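Local coordinates for protein membrane attack complex assembly inhibitor BGA71 (Borreliella bavariensis, PDB 6FMH) that probably helps the Lyme disease spirochaete to evade host complement by inhibiting assembly of the membrane attack complex, at residues 33-36 and 37-41; 88-91 and 92-95; 163-166 and 167-170. All blocks are in the same frame, centred on the assembly; numbering follows the deposited sequence.

Contact 1 of 3, residues 33-36 and 37-41; sequences EIDA and QGINF
I39, a few positions past the helix, turns one methyl back on I34 and D35 of the last turn. CB sends its two branches different ways. CG1 stands anti to the backbone N (chi1 -177°), which leaves CG2 between the backbone N and the carbonyl carbon, facing the helix. That methyl is the touching atom: I39 CG2 lies 3.9 Å from I34 CG2 and 4.1 Å from D35 OD1, with I34 O also against it. The other branch continues through CG1 to CD1, extended (chi2 154°), and is not the one that meets I34 or D35. Beyond this contact, the I39 side chain touches N77 of helix 73-88. The turn beneath is the C-terminal end of helix 12-36, where the backbone bonds span three residues. G38 N donates to D35 O at 3.2 Å, and Q37 N makes a weak bond to I34 O. G38 then takes a positive phi of 80°, a conformation readily reached without a side chain, and the chain leaves the helix direction. The carboxylate of D35 is engaged elsewhere, its OD2 in a salt bridge with K62 and its OD1 in a hydrogen bond from Y66, both on helix 55-68.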
loop_
_atom_site.group_PDB
_atom_site.type_symbol
_atom_site.label_atom_id
_atom_site.label_comp_id
_atom_site.label_asym_id
_atom_site.label_seq_id
_atom_site.Cartn_x
_atom_site.Cartn_y
_atom_site.Cartn_z
ATOM N N GLU A 33 -16.047 2.235 -8.971
ATOM C CA GLU A 33 -17.378 2.035 -9.536
ATOM C C GLU A 33 -18.171 3.300 -9.462
ATOM O O GLU A 33 -18.584 3.846 -10.480
ATOM C CB GLU A 33 -18.165 0.926 -8.803
ATOM C CG GLU A 33 -18.038 -0.368 -9.542
ATOM C CD GLU A 33 -19.055 -1.427 -9.188
ATOM O OE1 GLU A 33 -20.082 -1.122 -8.525
ATOM O OE2 GLU A 33 -18.820 -2.584 -9.653
ATOM N N ILE A 34 -18.460 3.702 -8.243
ATOM C CA ILE A 34 -19.215 4.907 -7.968
ATOM C C ILE A 34 -18.740 6.091 -8.767
ATOM O O ILE A 34 -19.544 6.782 -9.393
ATOM C CB ILE A 34 -19.078 5.231 -6.495
ATOM C CG1 ILE A 34 -20.024 4.364 -5.701
ATOM C CG2 ILE A 34 -19.324 6.707 -6.219
ATOM C CD1 ILE A 34 -19.964 4.683 -4.221
ATOM N N ASP A 35 -17.428 6.302 -8.754
ATOM C CA ASP A 35 -16.802 7.409 -9.463
ATOM C C ASP A 35 -16.862 7.291 -10.988
ATOM O O ASP A 35 -16.775 8.302 -11.687
ATOM C CB ASP A 35 -15.337 7.533 -9.048
ATOM C CG ASP A 35 -15.170 8.059 -7.642
ATOM O OD1 ASP A 35 -16.174 8.409 -6.966
ATOM O OD2 ASP A 35 -14.004 8.183 -7.224
ATOM N N ALA A 36 -16.985 6.077 -11.500
ATOM C CA ALA A 36 -17.039 5.866 -12.950
ATOM C C ALA A 36 -18.261 6.527 -13.573
ATOM O O ALA A 36 -18.257 6.878 -14.747
ATOM C CB ALA A 36 -16.998 4.376 -13.281
ATOM N N GLN A 37 -19.269 6.744 -12.749
ATOM C CA GLN A 37 -20.522 7.339 -13.162
ATOM C C GLN A 37 -20.553 8.891 -13.135
ATOM O O GLN A 37 -21.627 9.500 -13.049
ATOM C CB GLN A 37 -21.639 6.744 -12.244
ATOM C CG GLN A 37 -21.813 5.204 -12.416
ATOM C CD GLN A 37 -22.521 4.919 -13.694
ATOM O OE1 GLN A 37 -21.990 4.364 -14.696
ATOM N NE2 GLN A 37 -23.750 5.322 -13.689
ATOM N N GLY A 38 -19.389 9.535 -13.158
ATOM C CA GLY A 38 -19.310 11.005 -13.330
ATOM C C GLY A 38 -19.571 11.901 -12.121
ATOM O O GLY A 38 -19.453 13.109 -12.218
ATOM N N ILE A 39 -19.937 11.326 -10.982
ATOM C CA ILE A 39 -19.970 12.064 -9.700
ATOM C C ILE A 39 -18.536 12.502 -9.370
ATOM O O ILE A 39 -17.675 11.645 -9.185
ATOM C CB ILE A 39 -20.544 11.158 -8.577
ATOM C CG1 ILE A 39 -20.710 11.830 -7.210
ATOM C CG2 ILE A 39 -19.675 9.939 -8.341
ATOM C CD1 ILE A 39 -21.803 11.138 -6.415
ATOM N N ASN A 40 -18.267 13.806 -9.366
ATOM C CA ASN A 40 -16.886 14.276 -9.186
ATOM C C ASN A 40 -16.848 14.841 -7.792
ATOM O O ASN A 40 -16.990 16.052 -7.553
ATOM C CB ASN A 40 -16.383 15.283 -10.259
ATOM C CG ASN A 40 -14.839 15.276 -10.454
ATOM O OD1 ASN A 40 -14.082 14.987 -9.554
ATOM N ND2 ASN A 40 -14.395 15.611 -11.674
ATOM N N PHE A 41 -16.765 13.932 -6.839
ATOM C CA PHE A 41 -17.016 14.261 -5.432
ATOM C C PHE A 41 -16.177 15.430 -4.967
ATOM O O PHE A 41 -16.663 16.311 -4.256
ATOM C CB PHE A 41 -16.809 13.004 -4.566
ATOM C CG PHE A 41 -16.915 13.252 -3.092
ATOM C CD1 PHE A 41 -18.027 13.915 -2.539
ATOM C CD2 PHE A 41 -15.887 12.863 -2.253
ATOM C CE1 PHE A 41 -18.094 14.182 -1.183
ATOM C CE2 PHE A 41 -15.957 13.124 -0.885
ATOM C CZ PHE A 41 -17.054 13.796 -0.350
#

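Contact 2 of 3, residues 88-91 and 92-95; sequences NKLQ and HRYT
The imidazole of H92 has the CB of Q91 over one face, 4.2 Å from the ring centroid and only 6° off the ring normal, a CH-pi contact between neighbours in sequence. K89 CB approaches the same ring obliquely. One face of the R93 guanidinium carries a methyl, L90 CD2, which sits 3.5 Å above its plane, displaced toward the rim, and is 3.6 Å from R93 NH2. The two side chains run side by side in the same direction. R93 leaves the backbone with CG anti to N (chi1 -162°) and bends at chi3, which carries the flat group back alongside L90. Y94 offers an edge instead, with Q91 O in the ring plane 3.5 Å from CE1, while T95 OG1 lies over one face toward the rim.

L90 to T95 form the start of helix 90-123, just beyond the break that separates it from helix 73-88; K89, with an extended backbone, sits in that break. H92 N donates to K89 O at 2.7 Å, and R93 N to L90 O at 3.2 Å, both three-residue steps. The R93 side chain also spans the break: its NE donates to Y87 O, and the arginine makes a cation-pi contact with Y87, at the end of the preceding helix. On another flank, H92 rests on D174 and A177, K89 on V173 and Y94 on K181, all of helix 173-183.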
loop_
_atom_site.group_PDB
_atom_site.type_symbol
_atom_site.label_atom_id
_atom_site.label_comp_id
_atom_site.label_asym_id
_atom_site.label_seq_id
_atom_site.Cartn_x
_atom_site.Cartn_y
_atom_site.Cartn_z
ATOM N N ASN A 88 -17.627 27.638 -0.966
ATOM C CA ASN A 88 -18.018 28.840 -1.679
ATOM C C ASN A 88 -18.261 30.067 -0.814
ATOM O O ASN A 88 -18.455 31.163 -1.356
ATOM C CB ASN A 88 -19.234 28.583 -2.546
ATOM C CG ASN A 88 -18.937 27.659 -3.648
ATOM O OD1 ASN A 88 -17.810 27.639 -4.149
ATOM N ND2 ASN A 88 -19.914 26.867 -4.048
ATOM N N LYS A 89 -18.260 29.906 0.502
ATOM C CA LYS A 89 -18.259 31.053 1.390
ATOM C C LYS A 89 -16.875 31.253 1.947
ATOM O O LYS A 89 -16.469 30.563 2.869
ATOM C CB LYS A 89 -19.261 30.868 2.513
ATOM C CG LYS A 89 -20.654 31.354 2.129
ATOM C CD LYS A 89 -20.759 32.845 2.360
ATOM C CE LYS A 89 -22.170 33.360 2.131
ATOM N NZ LYS A 89 -22.227 34.816 2.432
ATOM N N LEU A 90 -16.185 32.248 1.420
ATOM C CA LEU A 90 -14.822 32.553 1.817
ATOM C C LEU A 90 -14.615 32.474 3.327
ATOM O O LEU A 90 -13.719 31.780 3.789
ATOM C CB LEU A 90 -14.431 33.924 1.300
ATOM C CG LEU A 90 -14.247 33.973 -0.211
ATOM C CD1 LEU A 90 -13.921 35.384 -0.642
ATOM C CD2 LEU A 90 -13.219 33.012 -0.761
ATOM N N GLN A 91 -15.488 33.123 4.096
ATOM C CA GLN A 91 -15.410 33.050 5.581
ATOM C C GLN A 91 -15.179 31.611 6.105
ATOM O O GLN A 91 -14.370 31.420 7.013
ATOM C CB GLN A 91 -16.641 33.629 6.300
ATOM C CG GLN A 91 -17.155 34.917 5.667
ATOM C CD GLN A 91 -18.315 34.669 4.718
ATOM O OE1 GLN A 91 -19.394 34.317 5.173
ATOM N NE2 GLN A 91 -18.108 34.883 3.405
ATOM N N HIS A 92 -15.882 30.633 5.518
ATOM C CA HIS A 92 -15.879 29.270 6.013
ATOM C C HIS A 92 -15.150 28.268 5.126
ATOM O O HIS A 92 -15.130 27.074 5.434
ATOM C CB HIS A 92 -17.311 28.779 6.210
ATOM C CG HIS A 92 -18.104 29.622 7.145
ATOM N ND1 HIS A 92 -19.353 30.099 6.815
ATOM C CD2 HIS A 92 -17.831 30.092 8.381
ATOM C CE1 HIS A 92 -19.817 30.826 7.811
ATOM N NE2 HIS A 92 -18.920 30.821 8.780
ATOM N N ARG A 93 -14.547 28.733 4.041
ATOM C CA ARG A 93 -13.824 27.817 3.178
ATOM C C ARG A 93 -12.960 26.859 4.012
ATOM O O ARG A 93 -12.984 25.649 3.813
ATOM C CB ARG A 93 -12.989 28.553 2.149
ATOM C CG ARG A 93 -12.608 27.627 0.991
ATOM C CD ARG A 93 -11.750 28.248 -0.118
ATOM N NE ARG A 93 -12.690 28.902 -1.061
ATOM C CZ ARG A 93 -12.429 29.666 -2.128
ATOM N NH1 ARG A 93 -11.204 29.984 -2.457
ATOM N NH2 ARG A 93 -13.432 30.139 -2.856
ATOM N N TYR A 94 -12.211 27.417 4.961
ATOM C CA TYR A 94 -11.213 26.661 5.714
ATOM C C TYR A 94 -11.788 25.449 6.426
ATOM O O TYR A 94 -11.126 24.445 6.613
ATOM C CB TYR A 94 -10.520 27.580 6.733
ATOM C CG TYR A 94 -11.323 27.837 7.983
ATOM C CD1 TYR A 94 -12.343 28.780 8.004
ATOM C CD2 TYR A 94 -11.091 27.095 9.134
ATOM C CE1 TYR A 94 -13.090 29.005 9.156
ATOM C CE2 TYR A 94 -11.828 27.302 10.299
ATOM C CZ TYR A 94 -12.825 28.270 10.309
ATOM O OH TYR A 94 -13.562 28.453 11.463
ATOM N N THR A 95 -13.012 25.587 6.882
ATOM C CA THR A 95 -13.695 24.539 7.577
ATOM C C THR A 95 -13.934 23.323 6.676
ATOM O O THR A 95 -13.814 22.174 7.136
ATOM C CB THR A 95 -14.999 25.101 8.097
ATOM O OG1 THR A 95 -14.698 26.236 8.920
ATOM C CG2 THR A 95 -15.730 24.069 8.905
#

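Contact 3 of 3, residues 163-166 and 167-170; sequences NKDS and KNIQ
D165 reaches across the turn with its carboxylate to the backbone of Q170, and the bond is a clear case of a side chain bonding the chain that follows it. Q170 N donates to D165 OD1 at 2.7 Å, meeting the oxygen nearly along its C-O axis, with an N-H...O angle of 143°. The torsion explains the reach: CG is anti to the backbone N (chi1 -165°), so the carboxylate swings toward the later residues. I169 N is also near OD1, but its N-H points badly and no bond results. The second oxygen, OD2, is hydrogen-bonded to the hydroxyl OG1 of T171, the next residue along, so both carboxylate oxygens are engaged and the rotation of the group is probably fixed.

D165 is where the chain leaves helix 127-163, with a positive phi and two bonds back into the last turn: a Schellman motif. The loop that follows repeats the left-handed backbone conformation at K167 and N168, curling the chain tightly. Within the curl the backbone bonds are slighter. N168 N donates weakly to D165 O at 2.9 Å, its N-H well off the line to the acceptor, and I169 N weakly to S166 O at 3.5 Å. The amide of N168 crosses the carboxylate of D165 obliquely, the two planes 55° apart, with ND2 3.9 Å from OD2.

Carbon atoms lie beside these polar groups: Q170 CB near the D165 carboxylate, I169 CB and CG1 near S166 O. From there the buried isoleucine extends to A175, L176 and Y179 of helix 173-183 and to Y162 of helix 127-163.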
loop_
_atom_site.group_PDB
_atom_site.type_symbol
_atom_site.label_atom_id
_atom_site.label_comp_id
_atom_site.label_asym_id
_atom_site.label_seq_id
_atom_site.Cartn_x
_atom_site.Cartn_y
_atom_site.Cartn_z
ATOM N N ASN A 163 -30.460 16.957 5.887
ATOM C CA ASN A 163 -31.695 16.788 5.157
ATOM C C ASN A 163 -32.926 17.246 5.921
ATOM O O ASN A 163 -33.912 17.706 5.291
ATOM C CB ASN A 163 -31.880 15.346 4.750
ATOM C CG ASN A 163 -30.939 14.954 3.669
ATOM O OD1 ASN A 163 -30.592 15.759 2.822
ATOM N ND2 ASN A 163 -30.491 13.718 3.688
ATOM N N LYS A 164 -32.881 17.174 7.248
ATOM C CA LYS A 164 -33.954 17.711 8.057
ATOM C C LYS A 164 -33.762 19.209 8.356
ATOM O O LYS A 164 -34.621 19.838 8.974
ATOM C CB LYS A 164 -34.162 16.920 9.344
ATOM C CG LYS A 164 -34.447 15.441 9.100
ATOM C CD LYS A 164 -34.441 14.607 10.397
ATOM C CE LYS A 164 -34.472 13.124 10.074
ATOM N NZ LYS A 164 -34.795 12.230 11.211
ATOM N N ASP A 165 -32.699 19.823 7.857
ATOM C CA ASP A 165 -32.391 21.258 8.175
ATOM C C ASP A 165 -32.370 21.545 9.681
ATOM O O ASP A 165 -32.744 22.641 10.097
ATOM C CB ASP A 165 -33.378 22.235 7.494
ATOM C CG ASP A 165 -32.883 23.687 7.493
ATOM O OD1 ASP A 165 -31.677 23.956 7.479
ATOM O OD2 ASP A 165 -33.733 24.598 7.495
ATOM N N SER A 166 -31.935 20.560 10.455
ATOM C CA SER A 166 -31.833 20.691 11.897
ATOM C C SER A 166 -30.900 21.823 12.261
ATOM O O SER A 166 -29.741 21.793 11.909
ATOM C CB SER A 166 -31.261 19.412 12.511
ATOM O OG SER A 166 -32.222 18.390 12.472
ATOM N N LYS A 167 -31.386 22.769 13.055
ATOM C CA LYS A 167 -30.573 23.890 13.469
ATOM C C LYS A 167 -30.205 24.743 12.255
ATOM O O LYS A 167 -29.133 25.337 12.192
ATOM C CB LYS A 167 -29.313 23.401 14.161
ATOM C CG LYS A 167 -29.572 22.609 15.440
ATOM C CD LYS A 167 -28.292 22.309 16.199
ATOM C CE LYS A 167 -28.449 21.132 17.238
ATOM N NZ LYS A 167 -27.823 19.805 16.861
ATOM N N ASN A 168 -31.137 24.779 11.299
ATOM C CA ASN A 168 -31.020 25.584 10.101
ATOM C C ASN A 168 -29.748 25.322 9.287
ATOM O O ASN A 168 -29.296 26.189 8.523
ATOM C CB ASN A 168 -31.112 27.043 10.479
ATOM C CG ASN A 168 -32.428 27.386 11.146
ATOM O OD1 ASN A 168 -32.435 28.080 12.167
ATOM N ND2 ASN A 168 -33.543 26.893 10.608
ATOM N N ILE A 169 -29.226 24.099 9.387
ATOM C CA ILE A 169 -27.936 23.749 8.832
ATOM C C ILE A 169 -27.933 23.684 7.284
ATOM O O ILE A 169 -26.881 23.796 6.657
ATOM C CB ILE A 169 -27.506 22.400 9.498
ATOM C CG1 ILE A 169 -26.987 22.641 10.923
ATOM C CG2 ILE A 169 -26.482 21.613 8.726
ATOM C CD1 ILE A 169 -25.947 23.723 11.020
ATOM N N GLN A 170 -29.095 23.541 6.677
ATOM C CA GLN A 170 -29.216 23.602 5.224
ATOM C C GLN A 170 -29.536 24.987 4.737
ATOM O O GLN A 170 -29.282 25.333 3.596
ATOM C CB GLN A 170 -30.331 22.656 4.749
ATOM C CG GLN A 170 -30.422 22.495 3.248
ATOM C CD GLN A 170 -31.414 21.433 2.879
ATOM O OE1 GLN A 170 -31.967 20.730 3.736
ATOM N NE2 GLN A 170 -31.620 21.262 1.587
#

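Overall arrangement
All three contacts lie at the surface of this all-helical protein, and each marks a helix end: contact 1 the exit of helix 12-36, contact 2 the start of helix 90-123, contact 3 the exit of helix 127-163. Contacts 2 and 3 are the closest pair, centres about 18 Å apart, and both border helix 173-183; contact 1 faces helices 55-68 and 73-88. Their chemistry differs accordingly. Contact 1 joins aliphatic packing to a carboxylate whose partners lie on another helix, contact 2 sets aliphatic carbons over one face of an imidazole and of a guanidinium, beside the backbone bonds of a helix start, and contact 3 turns a carboxylate inward on its own loop. None touches another.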